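Local structure of uncharacterized HTH-type transcriptional regulator SAR2349 (Staphylococcus aureus, 4EM2) at residues 132-135 against 136-140; 158-161 against 162-166. The protein probably binds DNA as a transcription factor of the MarR family, and binds salicylate in several pockets in this crystal form. One frame throughout, in Å; residues are numbered along the deposited sequence.

Contact 1. Residues 132-135 against 136-140; sequences YEIV and CLDVQ. With SAL (2-hydroxybenzoic acid), chain C.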
# COMPACT_ATOMS: atom_id res chain seq x y z
N TYR A 132 -7.63 -2.02 9.43
CA TYR A 132 -7.18 -2.77 8.25
C TYR A 132 -8.29 -3.52 7.54
O TYR A 132 -8.43 -3.43 6.32
CB TYR A 132 -6.09 -3.74 8.68
CG TYR A 132 -5.60 -4.65 7.58
CD1 TYR A 132 -4.79 -4.17 6.56
CD2 TYR A 132 -5.97 -6.00 7.54
CE1 TYR A 132 -4.36 -4.97 5.55
CE2 TYR A 132 -5.55 -6.83 6.52
CZ TYR A 132 -4.74 -6.29 5.52
OH TYR A 132 -4.34 -7.07 4.48
N GLU A 133 -9.08 -4.28 8.31
CA GLU A 133 -10.17 -5.03 7.71
C GLU A 133 -11.18 -4.11 7.09
O GLU A 133 -11.72 -4.40 6.01
CB GLU A 133 -10.87 -5.92 8.74
CG GLU A 133 -10.00 -7.08 9.22
CD GLU A 133 -10.61 -7.77 10.45
OE1 GLU A 133 -11.89 -7.86 10.52
OE2 GLU A 133 -9.80 -8.21 11.31
N ILE A 134 -11.43 -2.97 7.72
CA ILE A 134 -12.41 -2.06 7.15
C ILE A 134 -11.95 -1.40 5.83
O ILE A 134 -12.71 -1.31 4.85
CB ILE A 134 -12.78 -0.96 8.11
CG1 ILE A 134 -13.65 -1.51 9.22
CG2 ILE A 134 -13.56 0.13 7.38
CD1 ILE A 134 -13.61 -0.60 10.47
N VAL A 135 -10.72 -0.90 5.82
CA VAL A 135 -10.20 -0.28 4.59
C VAL A 135 -10.14 -1.30 3.48
O VAL A 135 -10.59 -1.07 2.39
CB VAL A 135 -8.76 0.29 4.83
CG1 VAL A 135 -8.04 0.57 3.46
CG2 VAL A 135 -8.85 1.59 5.69
N CYS A 136 -9.61 -2.47 3.79
CA CYS A 136 -9.43 -3.49 2.81
C CYS A 136 -10.73 -3.87 2.10
O CYS A 136 -10.80 -3.96 0.86
CB CYS A 136 -8.70 -4.65 3.49
SG CYS A 136 -8.58 -6.10 2.49
N LEU A 137 -11.79 -4.08 2.88
CA LEU A 137 -13.07 -4.40 2.31
C LEU A 137 -13.61 -3.20 1.49
O LEU A 137 -14.08 -3.39 0.37
CB LEU A 137 -14.07 -4.77 3.43
CG LEU A 137 -15.42 -5.27 2.93
CD1 LEU A 137 -15.24 -6.55 2.14
CD2 LEU A 137 -16.38 -5.49 4.16
N ASP A 138 -13.57 -1.98 2.00
CA ASP A 138 -14.04 -0.84 1.19
C ASP A 138 -13.29 -0.74 -0.17
O ASP A 138 -13.88 -0.45 -1.22
CB ASP A 138 -13.82 0.51 1.90
CG ASP A 138 -14.91 0.82 2.92
OD1 ASP A 138 -14.75 1.82 3.67
OD2 ASP A 138 -15.92 0.07 2.99
N VAL A 139 -11.99 -0.91 -0.12
CA VAL A 139 -11.20 -0.84 -1.34
C VAL A 139 -11.64 -1.94 -2.30
O VAL A 139 -11.85 -1.70 -3.49
CB VAL A 139 -9.69 -1.01 -1.00
CG1 VAL A 139 -8.85 -1.32 -2.32
CG2 VAL A 139 -9.19 0.31 -0.30
N GLN A 140 -11.83 -3.15 -1.77
CA GLN A 140 -12.24 -4.28 -2.61
C GLN A 140 -13.58 -4.02 -3.28
O GLN A 140 -13.77 -4.36 -4.46
CB GLN A 140 -12.38 -5.55 -1.79
CG GLN A 140 -11.11 -6.32 -1.60
CD GLN A 140 -11.18 -7.27 -0.39
OE1 GLN A 140 -10.24 -8.00 -0.10
NE2 GLN A 140 -12.29 -7.22 0.33
C1' SAL C . -5.33 -0.49 -3.03
O1' SAL C . -4.93 -1.55 -2.63
O2' SAL C . -5.51 -0.28 -4.32
C1 SAL C . -5.66 0.56 -2.07
C2 SAL C . -5.50 0.29 -0.68
C3 SAL C . -5.84 1.31 0.26
C4 SAL C . -6.33 2.57 -0.18
C5 SAL C . -6.48 2.83 -1.58
C6 SAL C . -6.15 1.82 -2.52
O2 SAL C . -5.01 -0.95 -0.26
O HOH W 1 -15.48 -1.97 5.31

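Contact 2. Residues 158-161 against 162-166; sequences QETI and NVMNQ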
# COMPACT_ATOMS: atom_id res chain seq x y z
N GLN A 158 -7.37 -11.04 -16.41
CA GLN A 158 -6.20 -11.92 -16.19
C GLN A 158 -5.13 -11.68 -17.24
O GLN A 158 -3.96 -11.74 -16.94
CB GLN A 158 -6.58 -13.41 -16.17
CG GLN A 158 -5.40 -14.35 -15.88
CD GLN A 158 -4.97 -14.37 -14.42
OE1 GLN A 158 -5.78 -14.67 -13.53
NE2 GLN A 158 -3.69 -14.09 -14.16
N GLU A 159 -5.55 -11.42 -18.48
CA GLU A 159 -4.60 -11.11 -19.55
C GLU A 159 -3.82 -9.84 -19.14
O GLU A 159 -2.62 -9.79 -19.31
CB GLU A 159 -5.32 -10.81 -20.89
CG GLU A 159 -6.20 -11.94 -21.41
CD GLU A 159 -5.42 -13.21 -21.68
OE1 GLU A 159 -4.42 -13.50 -20.96
OE2 GLU A 159 -5.82 -13.95 -22.62
N THR A 160 -4.51 -8.82 -18.65
CA THR A 160 -3.85 -7.57 -18.23
C THR A 160 -2.86 -7.88 -17.15
O THR A 160 -1.71 -7.43 -17.21
CB THR A 160 -4.85 -6.57 -17.68
OG1 THR A 160 -5.81 -6.29 -18.68
CG2 THR A 160 -4.13 -5.24 -17.27
N ILE A 161 -3.31 -8.64 -16.15
CA ILE A 161 -2.44 -9.04 -15.04
C ILE A 161 -1.18 -9.66 -15.60
O ILE A 161 -0.05 -9.32 -15.19
CB ILE A 161 -3.13 -10.07 -14.15
CG1 ILE A 161 -4.26 -9.40 -13.36
CG2 ILE A 161 -2.12 -10.77 -13.25
CD1 ILE A 161 -5.09 -10.40 -12.54
N ASN A 162 -1.37 -10.56 -16.58
CA ASN A 162 -0.24 -11.27 -17.21
C ASN A 162 0.78 -10.35 -17.83
O ASN A 162 1.98 -10.54 -17.66
CB ASN A 162 -0.77 -12.26 -18.25
CG ASN A 162 -1.54 -13.37 -17.62
OD1 ASN A 162 -1.25 -13.76 -16.47
ND2 ASN A 162 -2.53 -13.90 -18.34
N VAL A 163 0.30 -9.35 -18.55
CA VAL A 163 1.17 -8.36 -19.16
C VAL A 163 1.87 -7.52 -18.09
O VAL A 163 3.08 -7.38 -18.11
CB VAL A 163 0.37 -7.42 -20.09
CG1 VAL A 163 1.25 -6.33 -20.63
CG2 VAL A 163 -0.19 -8.23 -21.27
N MET A 164 1.10 -6.96 -17.15
CA MET A 164 1.67 -6.11 -16.13
C MET A 164 2.79 -6.79 -15.36
O MET A 164 3.84 -6.18 -15.14
CB MET A 164 0.57 -5.59 -15.16
CG MET A 164 -0.47 -4.68 -15.81
SD MET A 164 0.10 -3.22 -16.79
CE MET A 164 1.16 -2.67 -15.71
N ASN A 165 2.59 -8.04 -14.94
CA ASN A 165 3.63 -8.76 -14.20
C ASN A 165 4.91 -8.92 -15.03
O ASN A 165 6.00 -8.90 -14.49
CB ASN A 165 3.13 -10.13 -13.74
CG ASN A 165 2.02 -10.02 -12.73
OD1 ASN A 165 1.89 -8.98 -12.07
ND2 ASN A 165 1.22 -11.08 -12.59
N GLN A 166 4.77 -9.05 -16.35
CA GLN A 166 5.96 -9.15 -17.18
C GLN A 166 6.73 -7.83 -17.03
O GLN A 166 7.93 -7.85 -16.74
CB GLN A 166 5.58 -9.39 -18.63
CG GLN A 166 5.05 -10.82 -18.85
CD GLN A 166 5.02 -11.16 -20.31
OE1 GLN A 166 6.06 -11.42 -20.92
NE2 GLN A 166 3.83 -11.13 -20.89

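Contact 1. Residues 132-135 against 136-140
One wall of a salicylate pocket is built by Val-135 and Val-139, one turn apart on helix 126-148. Their side chains lie alongside each other and point the same way, with Val-135 CG1 3.9 Å from Val-139 CG2. Of the two, Val-139 presses closer on the ligand: its CG2 comes 3.5 Å from ring atom C3, and CG1, set anti to the backbone N (chi1 165°), reaches C1 and the carboxylate carbon. Trp-67, Leu-57 and Tyr-49 also line this pocket. Valines suit the place: beta-branched and compact, they hold two methyls each close to the helix, and those of Val-139 reach the aromatic ring. Beneath them the backbone runs as a regular alpha helix, Val-139 N donating to Val-135 O at 2.9 Å. Cys-136 SG sits 5.3 Å from the centroid of the Tyr-132 ring, obliquely above it, while the ring itself packs on helix 64-76. A water donates both to Ile-134 O and to Asp-138 OD2, which also forms a salt bridge with Lys-141. The two valines thus give the ligand an apolar, van der Waals surface, while Tyr-49 OH supplies a hydrogen bond.

Contact 2. Residues 158-161 against 162-166
Asn-162 lies at the centre of a small polar cluster on helix 154-174, its amide using both ends on the preceding turn. ND2 donates to Glu-159 OE1 at 3.3 Å, with the oxygen close to the plane of the asparagine amide and approached nearly along its own C-O axis. Carboxylate and amide planes are steeply turned, 73° apart. Glu-159 gets there by folding: its chain bends at chi2 (-61°), which brings the carboxylate back beside the helix. At the other end of the amide, OD1 accepts a weak bond from Gln-158 NE2, 3.4 Å long but fairly straight. That glutamine is bent too, and its amide plane lies 34° from that of Asn-162. Asparagine suits the position because an amide can donate through ND2 and accept through OD1 at once, which lets it bridge Glu-159 and Gln-158.

Among the apolar contacts, Thr-160 and Met-164 run side by side, CG2 of the threonine 4.0 Å from CG of the methionine, while Thr-160 OG1 turns to Gln-156 O, a hydrogen bond within the helix. Val-163 and Met-164 face helix 34-43, packing on Phe-38 and Phe-42 respectively.

Ile-161 and Asn-165 make a mixed contact: the side chains lie alongside each other, and the methyl Ile-161 CG2 comes within 3.4 Å of the amide nitrogen Asn-165 ND2.

The main chain holds the usual i to i+4 bonds. Met-164 N to Thr-160 O is short, 2.8 Å, and almost linear, and Asn-165 N to Ile-161 O is similarly direct.

Two amides and one carboxylate thus hold one another through one bent bond and one weak one. On a solvent-accessible surface such bonds probably exchange readily with water, so the backbone bonds define the helix.

Both contacts lie within single helices, so neither closes a long loop; each covers about two and a half turns, through pairs three or four residues apart. Following the chain, contact 1 comes first, in helix 126-148, and ends before contact 2 opens in helix 154-174. They are in series, neither nested nor crossed, with centres about 24 Å apart and nearest atoms about 13 Å apart. The two helices follow each other directly, joined by a short connection. Residues 132-140 face helices 46-59 and 64-76, whereas residues 158-166 lean on helix 34-43. Through these two successive helices, a salicylate pocket formed with helices 46-59 and 64-76 is tied to helix 34-43.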